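PDB 2CVH: DNA repair and recombination protein RadB from Thermococcus kodakarensis, which probably takes part in DNA repair and homologous recombination, binding DNA and hydrolysing ATP only very weakly without promoting strand exchange. Local coordinates for residues A[22-28]-A[149-155]; A[131-136]-A[169-175]; A[176-181]-A[193-199]; A[1-5]-A[13-19]. All blocks are in the same frame, centred on the assembly; numbering follows the deposited sequence.

How the contacts relate
All four contacts lie in one RecA-like P-loop domain. Contact 4 comes first along the chain, where residues 1-5 and 13-19 close round helix 7-12. Contact 1 pairs strands 22-26 and 149-153 at the heart of the mixed sheet, and contact 3, the two centres about 9 Å apart, carries the same sheet on through strands 178-184 and 190-197. Contact 2 packs helices 128-145 and 170-174 against the sheet, where L135 touches L22 of contact 1; its segments alternate with those of contact 1 along the chain. F17 of contact 4 touches T23, V25 and I150, whereas contacts 2 and 4 do not meet. Strand 22-26 leads into the predicted ATP-binding loop and hydrogen-bonds to strand 178-184.

Contact 1: residues A[22-28]-A[149-155]; sequences LTQVYGP and VIVINQV
L22 and V149 meet alongside one another, with L22 CD2 only 3.3 Å from V149 CB, a tight fit for two carbons; the other branch, CD1, reaches V151 CG2. The same sheet face continues through Q24, V151, Y26 and N153. There the amides of Q24 and N153 stand almost perpendicular, their planes 84° apart, and Q24 OE1 lies 3.1 Å from N153 ND2. T23, V25, I150 and I152 occupy the reverse face, where V25 CG2 packs on I150 CG2 at 4.0 Å. Beyond the strand end, the poorly ordered V155 brings CG2 to the edge of the Y26 ring, about 3.4 Å from Y26 CE2. The Y26 ring is put there by a chi1 of 75°, which sets CG between the backbone N and the carbonyl carbon.

These side chains are held in step by a parallel ladder in which T23, V25 and G27 each donate to the partner strand, while T23 O receives V151 N at 2.9 Å. The last rung, V155 N to G27 O, is weak. G27 and P28 open the predicted ATP-binding loop; G27 O and Q154 OE1 both accept from K33 NZ, so the turns after the two strands converge on this lysine of the predicted P-loop. Strand 106-112 flanks 149-153 and strand 178-184 flanks 22-26, while helix 128-145 lies over L22 and V149 through L135, L138 and A142.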
# COMPACT_ATOMS: atom_id res chain seq x y z
N LEU A 22 3.57 4.70 8.22
CA LEU A 22 2.65 4.57 7.12
C LEU A 22 3.41 4.91 5.84
O LEU A 22 4.04 5.97 5.76
CB LEU A 22 1.47 5.51 7.23
CG LEU A 22 0.48 5.45 8.40
CD1 LEU A 22 -0.86 5.95 7.91
CD2 LEU A 22 0.33 4.05 8.94
N THR A 23 3.49 3.95 4.93
CA THR A 23 4.13 4.16 3.65
C THR A 23 2.99 4.27 2.65
O THR A 23 2.10 3.41 2.63
CB THR A 23 5.05 3.00 3.24
OG1 THR A 23 6.11 2.84 4.20
CG2 THR A 23 5.67 3.28 1.85
N GLN A 24 2.89 5.39 1.95
CA GLN A 24 1.87 5.53 0.92
C GLN A 24 2.51 4.99 -0.36
O GLN A 24 3.71 5.15 -0.59
CB GLN A 24 1.49 7.00 0.70
CG GLN A 24 0.67 7.21 -0.57
CD GLN A 24 0.29 8.66 -0.85
OE1 GLN A 24 -0.80 8.93 -1.34
NE2 GLN A 24 1.17 9.58 -0.54
N VAL A 25 1.74 4.23 -1.12
CA VAL A 25 2.22 3.71 -2.39
C VAL A 25 1.11 4.13 -3.30
O VAL A 25 -0.02 3.71 -3.12
CB VAL A 25 2.39 2.17 -2.43
CG1 VAL A 25 2.86 1.74 -3.83
CG2 VAL A 25 3.42 1.72 -1.43
N TYR A 26 1.39 5.04 -4.21
CA TYR A 26 0.34 5.50 -5.10
C TYR A 26 0.74 5.46 -6.59
O TYR A 26 1.92 5.48 -6.94
CB TYR A 26 -0.15 6.89 -4.65
CG TYR A 26 0.79 8.02 -5.00
CD1 TYR A 26 1.87 8.34 -4.18
CD2 TYR A 26 0.62 8.74 -6.18
CE1 TYR A 26 2.76 9.33 -4.53
CE2 TYR A 26 1.50 9.74 -6.54
CZ TYR A 26 2.56 10.03 -5.72
OH TYR A 26 3.43 11.00 -6.11
N GLY A 27 -0.27 5.42 -7.45
CA GLY A 27 -0.05 5.36 -8.88
C GLY A 27 -1.34 4.94 -9.55
O GLY A 27 -2.33 4.70 -8.86
N PRO A 28 -1.38 4.85 -10.89
CA PRO A 28 -2.57 4.45 -11.65
C PRO A 28 -2.84 2.95 -11.56
O PRO A 28 -2.05 2.19 -10.97
CB PRO A 28 -2.22 4.88 -13.07
CG PRO A 28 -0.76 4.62 -13.13
CD PRO A 28 -0.24 5.12 -11.79
N VAL A 149 2.23 -0.30 7.65
CA VAL A 149 0.88 -0.07 7.18
C VAL A 149 1.06 0.58 5.80
O VAL A 149 1.59 1.68 5.69
CB VAL A 149 0.08 0.87 8.08
CG1 VAL A 149 -1.29 1.10 7.47
CG2 VAL A 149 -0.11 0.26 9.46
N ILE A 150 0.69 -0.16 4.76
CA ILE A 150 0.76 0.33 3.39
C ILE A 150 -0.57 0.95 3.07
O ILE A 150 -1.63 0.35 3.28
CB ILE A 150 1.05 -0.80 2.37
CG1 ILE A 150 2.46 -1.36 2.59
CG2 ILE A 150 0.88 -0.26 0.94
CD1 ILE A 150 2.71 -2.72 1.92
N VAL A 151 -0.52 2.19 2.60
CA VAL A 151 -1.71 2.93 2.23
C VAL A 151 -1.64 3.12 0.70
O VAL A 151 -0.78 3.82 0.18
CB VAL A 151 -1.75 4.30 2.96
CG1 VAL A 151 -2.87 5.12 2.43
CG2 VAL A 151 -1.92 4.10 4.46
N ILE A 152 -2.52 2.44 -0.01
CA ILE A 152 -2.55 2.51 -1.45
C ILE A 152 -3.56 3.56 -1.90
O ILE A 152 -4.63 3.67 -1.33
CB ILE A 152 -2.86 1.11 -2.03
CG1 ILE A 152 -1.63 0.23 -1.90
CG2 ILE A 152 -3.35 1.20 -3.47
CD1 ILE A 152 -1.90 -1.25 -2.17
N ASN A 153 -3.17 4.39 -2.87
CA ASN A 153 -4.06 5.42 -3.39
C ASN A 153 -3.77 5.58 -4.88
O ASN A 153 -2.74 5.11 -5.36
CB ASN A 153 -3.80 6.77 -2.70
CG ASN A 153 -3.78 6.67 -1.19
OD1 ASN A 153 -4.83 6.69 -0.55
ND2 ASN A 153 -2.59 6.56 -0.61
N GLN A 154 -4.65 6.26 -5.59
CA GLN A 154 -4.43 6.54 -7.00
C GLN A 154 -3.63 7.85 -7.13
O GLN A 154 -3.71 8.75 -6.28
CB GLN A 154 -5.76 6.66 -7.74
CG GLN A 154 -6.61 5.41 -7.72
CD GLN A 154 -5.91 4.23 -8.37
OE1 GLN A 154 -5.85 3.15 -7.79
NE2 GLN A 154 -5.41 4.43 -9.58
N VAL A 155 -2.87 7.97 -8.21
CA VAL A 155 -2.03 9.15 -8.48
C VAL A 155 -2.81 10.43 -8.89
O VAL A 155 -4.02 10.40 -9.07
CB VAL A 155 -0.99 8.79 -9.59
CG1 VAL A 155 -1.70 8.57 -10.94
CG2 VAL A 155 0.10 9.86 -9.69

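Contact 2: residues A[131-136]-A[169-175]; sequences LSRQLQ and EQTLGYR
L172 pushes its CD1 methyl into the surface of helix 128-145, where it overlaps L131 CG and L135 CD1, each 3.6 Å away. The two leucines receive it differently: L131 slants across it, while L135 meets it at about a right angle. The methyl also comes close to S132 OG, a hydroxyl already bonded to the backbone O of I128 one turn earlier.

The aliphatic part of R175 lies against L135, with R175 CG 3.4 Å from L135 CB, and a bend at chi2 (74°) turns the guanidinium toward S132. One face of that group rests on S132, whose CB is 3.2 Å from R175 NH2. Q136 OE1 comes to the guanidinium edge and takes a weak, nearly straight hydrogen bond from R175 NE, 3.4 Å long and 166° at the hydrogen. At the other end L131 CD2 touches the carboxylate of E169 at 3.6 Å from OE1. The axes of the short helical segments run 14° from parallel and 10.4 Å apart, bridged by leucines in the middle and by arginine at the margin: a near-parallel helix pair flanking the central sheet of a RecA-like domain.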
# COMPACT_ATOMS: atom_id res chain seq x y z
N LEU A 131 -10.46 11.52 7.45
CA LEU A 131 -9.32 10.86 6.84
C LEU A 131 -8.23 10.83 7.90
O LEU A 131 -7.63 9.79 8.16
CB LEU A 131 -8.85 11.62 5.60
CG LEU A 131 -7.56 11.14 4.94
CD1 LEU A 131 -7.70 9.67 4.53
CD2 LEU A 131 -7.23 12.01 3.73
N SER A 132 -8.02 11.97 8.55
CA SER A 132 -7.02 12.10 9.61
C SER A 132 -7.31 11.15 10.77
O SER A 132 -6.40 10.68 11.44
CB SER A 132 -6.97 13.55 10.10
OG SER A 132 -6.67 14.43 9.03
N ARG A 133 -8.60 10.89 10.99
CA ARG A 133 -9.04 9.96 12.03
C ARG A 133 -8.45 8.58 11.70
O ARG A 133 -7.76 7.96 12.51
CB ARG A 133 -10.57 9.82 11.98
CG ARG A 133 -11.29 9.86 13.33
CD ARG A 133 -11.49 11.31 13.79
NE ARG A 133 -12.47 12.03 12.98
CZ ARG A 133 -12.73 13.32 13.09
NH1 ARG A 133 -12.08 14.06 13.98
NH2 ARG A 133 -13.67 13.88 12.34
N GLN A 134 -8.73 8.14 10.48
CA GLN A 134 -8.26 6.86 9.96
C GLN A 134 -6.74 6.73 9.94
O GLN A 134 -6.19 5.77 10.45
CB GLN A 134 -8.83 6.66 8.55
CG GLN A 134 -10.35 6.54 8.57
CD GLN A 134 -10.98 6.56 7.19
OE1 GLN A 134 -10.76 5.66 6.38
NE2 GLN A 134 -11.79 7.58 6.93
N LEU A 135 -6.07 7.72 9.37
CA LEU A 135 -4.62 7.70 9.29
C LEU A 135 -4.03 7.59 10.68
O LEU A 135 -3.14 6.78 10.92
CB LEU A 135 -4.10 8.93 8.53
CG LEU A 135 -4.40 8.93 7.02
CD1 LEU A 135 -3.90 10.23 6.39
CD2 LEU A 135 -3.74 7.73 6.32
N GLN A 136 -4.58 8.35 11.62
CA GLN A 136 -4.09 8.30 12.99
C GLN A 136 -4.31 6.92 13.60
O GLN A 136 -3.43 6.41 14.29
CB GLN A 136 -4.73 9.38 13.86
CG GLN A 136 -3.95 10.69 13.82
CD GLN A 136 -2.44 10.48 13.97
OE1 GLN A 136 -1.67 10.81 13.07
NE2 GLN A 136 -2.03 9.90 15.10
N GLU A 169 -1.00 15.35 0.38
CA GLU A 169 -1.92 16.32 0.99
C GLU A 169 -1.60 16.84 2.41
O GLU A 169 -2.23 16.43 3.40
CB GLU A 169 -3.36 15.78 0.92
CG GLU A 169 -3.50 14.31 1.33
CD GLU A 169 -4.90 13.74 1.09
OE1 GLU A 169 -5.01 12.50 0.92
OE2 GLU A 169 -5.88 14.51 1.06
N GLN A 170 -0.63 17.75 2.49
CA GLN A 170 -0.20 18.39 3.74
C GLN A 170 0.04 17.43 4.92
O GLN A 170 0.83 16.49 4.80
CB GLN A 170 -1.19 19.49 4.14
CG GLN A 170 -0.65 20.44 5.20
CD GLN A 170 -1.74 20.98 6.10
OE1 GLN A 170 -2.93 20.78 5.84
NE2 GLN A 170 -1.35 21.64 7.17
N THR A 171 -0.63 17.68 6.05
CA THR A 171 -0.48 16.86 7.25
C THR A 171 -0.85 15.43 6.93
O THR A 171 -0.18 14.49 7.37
CB THR A 171 -1.40 17.38 8.39
OG1 THR A 171 -1.31 18.81 8.47
CG2 THR A 171 -1.00 16.78 9.74
N LEU A 172 -1.91 15.26 6.13
CA LEU A 172 -2.35 13.94 5.71
C LEU A 172 -1.19 13.34 4.94
O LEU A 172 -0.89 12.14 5.05
CB LEU A 172 -3.60 14.04 4.82
CG LEU A 172 -4.94 14.46 5.42
CD1 LEU A 172 -5.33 13.51 6.53
CD2 LEU A 172 -4.88 15.88 5.94
N GLY A 173 -0.50 14.18 4.18
CA GLY A 173 0.64 13.73 3.43
C GLY A 173 1.70 13.29 4.42
O GLY A 173 2.12 12.14 4.40
N TYR A 174 2.09 14.19 5.32
CA TYR A 174 3.11 13.88 6.32
C TYR A 174 2.66 12.81 7.31
O TYR A 174 3.42 12.39 8.19
CB TYR A 174 3.61 15.15 7.04
CG TYR A 174 4.47 16.04 6.16
CD1 TYR A 174 3.94 17.17 5.54
CD2 TYR A 174 5.81 15.72 5.92
CE1 TYR A 174 4.72 17.96 4.68
CE2 TYR A 174 6.60 16.50 5.07
CZ TYR A 174 6.04 17.62 4.46
OH TYR A 174 6.80 18.40 3.63
N ARG A 175 1.41 12.37 7.16
CA ARG A 175 0.86 11.29 7.98
C ARG A 175 1.64 10.04 7.57
O ARG A 175 1.84 9.12 8.36
CB ARG A 175 -0.63 11.09 7.67
CG ARG A 175 -1.54 11.20 8.88
CD ARG A 175 -1.70 12.64 9.32
NE ARG A 175 -2.57 12.77 10.50
CZ ARG A 175 -3.50 13.71 10.63
NH1 ARG A 175 -3.70 14.60 9.66
NH2 ARG A 175 -4.23 13.78 11.74

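Contact 3: residues A[176-181]-A[193-199]; sequences CKDILR and AVLERHR
I179 sits opposite both E196 and R197 in a classic beta bulge of the antiparallel hairpin formed by strands 178-184 and 190-197. Its carbonyl O accepts weakly from E196 N and R197 N, while I179 N gives a short bond of 2.7 Å to R197 O. Beyond the bulge R181 and V194 exchange two regular bonds, and L180 CD2 packs against A193 CB and L195 CD1 on the face that helix 7-12 covers.

On the reverse face I179 and R197 run side by side, I179 CD1 lying 3.2 Å above one face of the R197 guanidinium, offset toward its rim. R197 NE is buried with no polar partner in the model, but R197 NH2 probably bonds to G173 O, and Y174 makes a cation-pi contact with the group.

The more exposed end, around K177 and R199, relies on charge: D178 OD2 forms a 2.8 Å salt bridge to R199 NH1, and the D178 carboxylate stacks on the H198 ring, planes 17° apart. Beside the bulge, E196 OE1 is hydrogen-bonded to Y26 OH, and R181 NE pairs with D183. R181 NH1 makes a 2.7 Å salt bridge to E196 OE2, meeting that oxygen on its anti side, 28° out of the carboxylate plane.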
# COMPACT_ATOMS: atom_id res chain seq x y z
N CYS A 176 2.06 10.03 6.30
CA CYS A 176 2.82 8.94 5.73
C CYS A 176 4.26 9.38 5.65
O CYS A 176 4.59 10.32 4.93
CB CYS A 176 2.28 8.57 4.35
SG CYS A 176 0.55 7.95 4.38
N LYS A 177 5.10 8.77 6.47
CA LYS A 177 6.51 9.10 6.52
C LYS A 177 7.25 8.70 5.25
O LYS A 177 8.21 9.36 4.85
CB LYS A 177 7.16 8.43 7.73
CG LYS A 177 7.46 9.38 8.90
CD LYS A 177 6.26 10.26 9.23
CE LYS A 177 6.55 11.21 10.36
NZ LYS A 177 5.36 12.10 10.48
N ASP A 178 6.84 7.60 4.66
CA ASP A 178 7.46 7.11 3.44
C ASP A 178 6.42 7.17 2.32
O ASP A 178 5.23 6.90 2.55
CB ASP A 178 7.96 5.68 3.62
CG ASP A 178 9.00 5.56 4.71
OD1 ASP A 178 9.50 6.61 5.16
OD2 ASP A 178 9.32 4.42 5.12
N ILE A 179 6.85 7.57 1.13
CA ILE A 179 5.95 7.70 0.00
C ILE A 179 6.65 7.20 -1.25
O ILE A 179 7.76 7.64 -1.58
CB ILE A 179 5.50 9.17 -0.22
CG1 ILE A 179 4.84 9.73 1.05
CG2 ILE A 179 4.52 9.27 -1.39
CD1 ILE A 179 4.07 11.03 0.85
N LEU A 180 6.00 6.26 -1.93
CA LEU A 180 6.51 5.69 -3.16
C LEU A 180 5.51 5.96 -4.28
O LEU A 180 4.30 5.70 -4.14
CB LEU A 180 6.68 4.18 -3.02
CG LEU A 180 7.98 3.52 -2.64
CD1 LEU A 180 7.73 2.01 -2.59
CD2 LEU A 180 9.05 3.82 -3.66
N ARG A 181 6.01 6.49 -5.40
CA ARG A 181 5.15 6.75 -6.56
C ARG A 181 5.50 5.67 -7.58
O ARG A 181 6.69 5.37 -7.78
CB ARG A 181 5.43 8.13 -7.16
CG ARG A 181 4.45 8.52 -8.25
CD ARG A 181 4.84 9.83 -8.96
NE ARG A 181 5.92 9.65 -9.93
CZ ARG A 181 7.01 10.40 -10.01
NH1 ARG A 181 7.20 11.40 -9.16
NH2 ARG A 181 7.93 10.16 -10.95
N ALA A 193 9.54 2.82 -9.62
CA ALA A 193 9.02 3.40 -8.39
C ALA A 193 9.95 4.59 -8.01
O ALA A 193 11.17 4.52 -8.19
CB ALA A 193 9.02 2.35 -7.26
N VAL A 194 9.38 5.68 -7.55
CA VAL A 194 10.18 6.81 -7.13
C VAL A 194 9.90 7.04 -5.65
O VAL A 194 8.74 7.12 -5.24
CB VAL A 194 9.84 8.08 -7.93
CG1 VAL A 194 10.72 9.25 -7.47
CG2 VAL A 194 10.05 7.83 -9.43
N LEU A 195 10.98 7.05 -4.87
CA LEU A 195 10.92 7.30 -3.42
C LEU A 195 10.84 8.81 -3.23
O LEU A 195 11.86 9.49 -3.16
CB LEU A 195 12.18 6.77 -2.75
CG LEU A 195 12.13 6.72 -1.23
CD1 LEU A 195 10.92 5.92 -0.74
CD2 LEU A 195 13.39 6.11 -0.73
N GLU A 196 9.62 9.32 -3.16
CA GLU A 196 9.40 10.75 -3.01
C GLU A 196 9.60 11.25 -1.60
O GLU A 196 9.87 12.43 -1.38
CB GLU A 196 7.99 11.09 -3.45
CG GLU A 196 7.72 10.59 -4.81
CD GLU A 196 6.54 11.25 -5.39
OE1 GLU A 196 5.50 11.30 -4.69
OE2 GLU A 196 6.68 11.77 -6.51
N ARG A 197 9.45 10.35 -0.65
CA ARG A 197 9.60 10.76 0.72
C ARG A 197 9.99 9.56 1.53
O ARG A 197 9.44 8.46 1.37
CB ARG A 197 8.29 11.36 1.21
CG ARG A 197 8.36 11.87 2.63
CD ARG A 197 7.59 13.16 2.76
NE ARG A 197 6.19 12.97 3.07
CZ ARG A 197 5.22 13.81 2.73
NH1 ARG A 197 5.49 14.92 2.05
NH2 ARG A 197 3.99 13.58 3.12
N HIS A 198 10.99 9.76 2.36
CA HIS A 198 11.43 8.69 3.22
C HIS A 198 12.13 9.32 4.38
O HIS A 198 12.63 10.44 4.29
CB HIS A 198 12.35 7.73 2.51
CG HIS A 198 12.44 6.39 3.17
ND1 HIS A 198 13.40 6.07 4.10
CD2 HIS A 198 11.67 5.28 3.02
CE1 HIS A 198 13.24 4.82 4.49
NE2 HIS A 198 12.19 4.32 3.85
N ARG A 199 12.23 8.55 5.44
CA ARG A 199 12.83 9.03 6.66
C ARG A 199 14.35 9.08 6.67
O ARG A 199 14.93 9.94 7.33
CB ARG A 199 12.29 8.22 7.83
CG ARG A 199 10.79 8.41 8.03
CD ARG A 199 10.04 7.10 7.93
NE ARG A 199 10.61 6.08 8.80
CZ ARG A 199 11.20 4.98 8.37
NH1 ARG A 199 11.30 4.74 7.07
NH2 ARG A 199 11.71 4.12 9.25

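Contact 4: residues A[1-5]-A[13-19]; sequences MLSTG and LGGGFAP
F17 O receives L2 N, which lies in its carbonyl plane, at 2.7 Å, and the CA of M1 adds a C-H···O contact to the same oxygen at 3.1 Å. The return bond is less regular: F17 N approaches L2 O at 2.9 Å but from above the carbonyl plane, 41° out of it. L2 and F17 thus form a single antiparallel bridge, with G16 CA also close to L2 O.

Between the two segments lies helix 7-12, closed by a Schellman motif at G14, and the glycine run 14-16 brings the chain back past the N-terminus. M1 CB lies 3.5 Å from G16 N. The M1 chain, bent at chi2 (-57°) and again at chi3, curls round so that CE reaches L13 O at 3.4 Å and SD touches A18 and P19.

On the inner side T4 CG2 is 3.5 Å from F17 CE2, the two side chains crossing at about a right angle, and L13 CD1 lies against the same methyl. S3 OG accepts from G5 N in an ST turn; D10 of helix 7-12 bonds to both S3 OG and T4 OG1, and helix 33-44 packs on L2, T4 and F17.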
# COMPACT_ATOMS: atom_id res chain seq x y z
N MET A 1 12.60 -4.31 8.47
CA MET A 1 11.93 -3.98 7.18
C MET A 1 11.22 -5.21 6.61
O MET A 1 11.71 -6.34 6.71
CB MET A 1 12.96 -3.50 6.15
CG MET A 1 13.85 -2.37 6.62
SD MET A 1 12.86 -0.98 7.15
CE MET A 1 13.52 0.31 6.13
N LEU A 2 10.07 -4.98 6.00
CA LEU A 2 9.29 -6.04 5.40
C LEU A 2 9.65 -6.09 3.90
O LEU A 2 9.21 -5.24 3.14
CB LEU A 2 7.82 -5.69 5.58
CG LEU A 2 6.89 -6.86 5.86
CD1 LEU A 2 5.47 -6.40 5.65
CD2 LEU A 2 7.21 -7.98 4.91
N SER A 3 10.45 -7.07 3.47
CA SER A 3 10.87 -7.18 2.06
C SER A 3 9.76 -7.20 1.02
O SER A 3 8.65 -7.69 1.28
CB SER A 3 11.79 -8.39 1.87
OG SER A 3 12.10 -8.59 0.49
N THR A 4 10.05 -6.62 -0.15
CA THR A 4 9.12 -6.54 -1.29
C THR A 4 9.37 -7.73 -2.22
O THR A 4 8.64 -7.94 -3.19
CB THR A 4 9.32 -5.26 -2.18
OG1 THR A 4 10.66 -5.24 -2.69
CG2 THR A 4 9.07 -4.00 -1.40
N GLY A 5 10.42 -8.49 -1.94
CA GLY A 5 10.74 -9.64 -2.76
C GLY A 5 11.40 -9.20 -4.04
O GLY A 5 11.63 -10.02 -4.92
N LEU A 13 14.34 1.18 -0.76
CA LEU A 13 13.73 1.33 0.55
C LEU A 13 14.58 1.02 1.78
O LEU A 13 14.07 1.05 2.90
CB LEU A 13 12.44 0.49 0.61
CG LEU A 13 11.25 0.92 -0.23
CD1 LEU A 13 10.24 -0.21 -0.30
CD2 LEU A 13 10.65 2.21 0.34
N GLY A 14 15.85 0.67 1.60
CA GLY A 14 16.65 0.35 2.76
C GLY A 14 16.35 -1.04 3.31
O GLY A 14 16.75 -1.35 4.43
N GLY A 15 15.63 -1.86 2.54
CA GLY A 15 15.34 -3.22 2.96
C GLY A 15 13.92 -3.73 2.78
O GLY A 15 13.66 -4.93 2.81
N GLY A 16 12.98 -2.80 2.67
CA GLY A 16 11.60 -3.20 2.50
C GLY A 16 10.78 -2.15 3.21
O GLY A 16 11.31 -1.13 3.60
N PHE A 17 9.50 -2.40 3.39
CA PHE A 17 8.66 -1.45 4.06
C PHE A 17 9.05 -1.35 5.53
O PHE A 17 9.46 -2.34 6.13
CB PHE A 17 7.21 -1.85 3.88
CG PHE A 17 6.71 -1.69 2.47
CD1 PHE A 17 6.09 -0.52 2.07
CD2 PHE A 17 6.80 -2.75 1.55
CE1 PHE A 17 5.56 -0.39 0.79
CE2 PHE A 17 6.27 -2.63 0.26
CZ PHE A 17 5.64 -1.44 -0.12
N ALA A 18 8.96 -0.13 6.06
CA ALA A 18 9.32 0.18 7.44
C ALA A 18 8.24 -0.07 8.46
O ALA A 18 7.09 0.35 8.29
CB ALA A 18 9.76 1.61 7.53
N PRO A 19 8.59 -0.76 9.56
CA PRO A 19 7.61 -1.05 10.60
C PRO A 19 7.31 0.19 11.42
O PRO A 19 8.18 1.04 11.61
CB PRO A 19 8.32 -2.12 11.43
CG PRO A 19 9.75 -1.79 11.30
CD PRO A 19 9.87 -1.43 9.84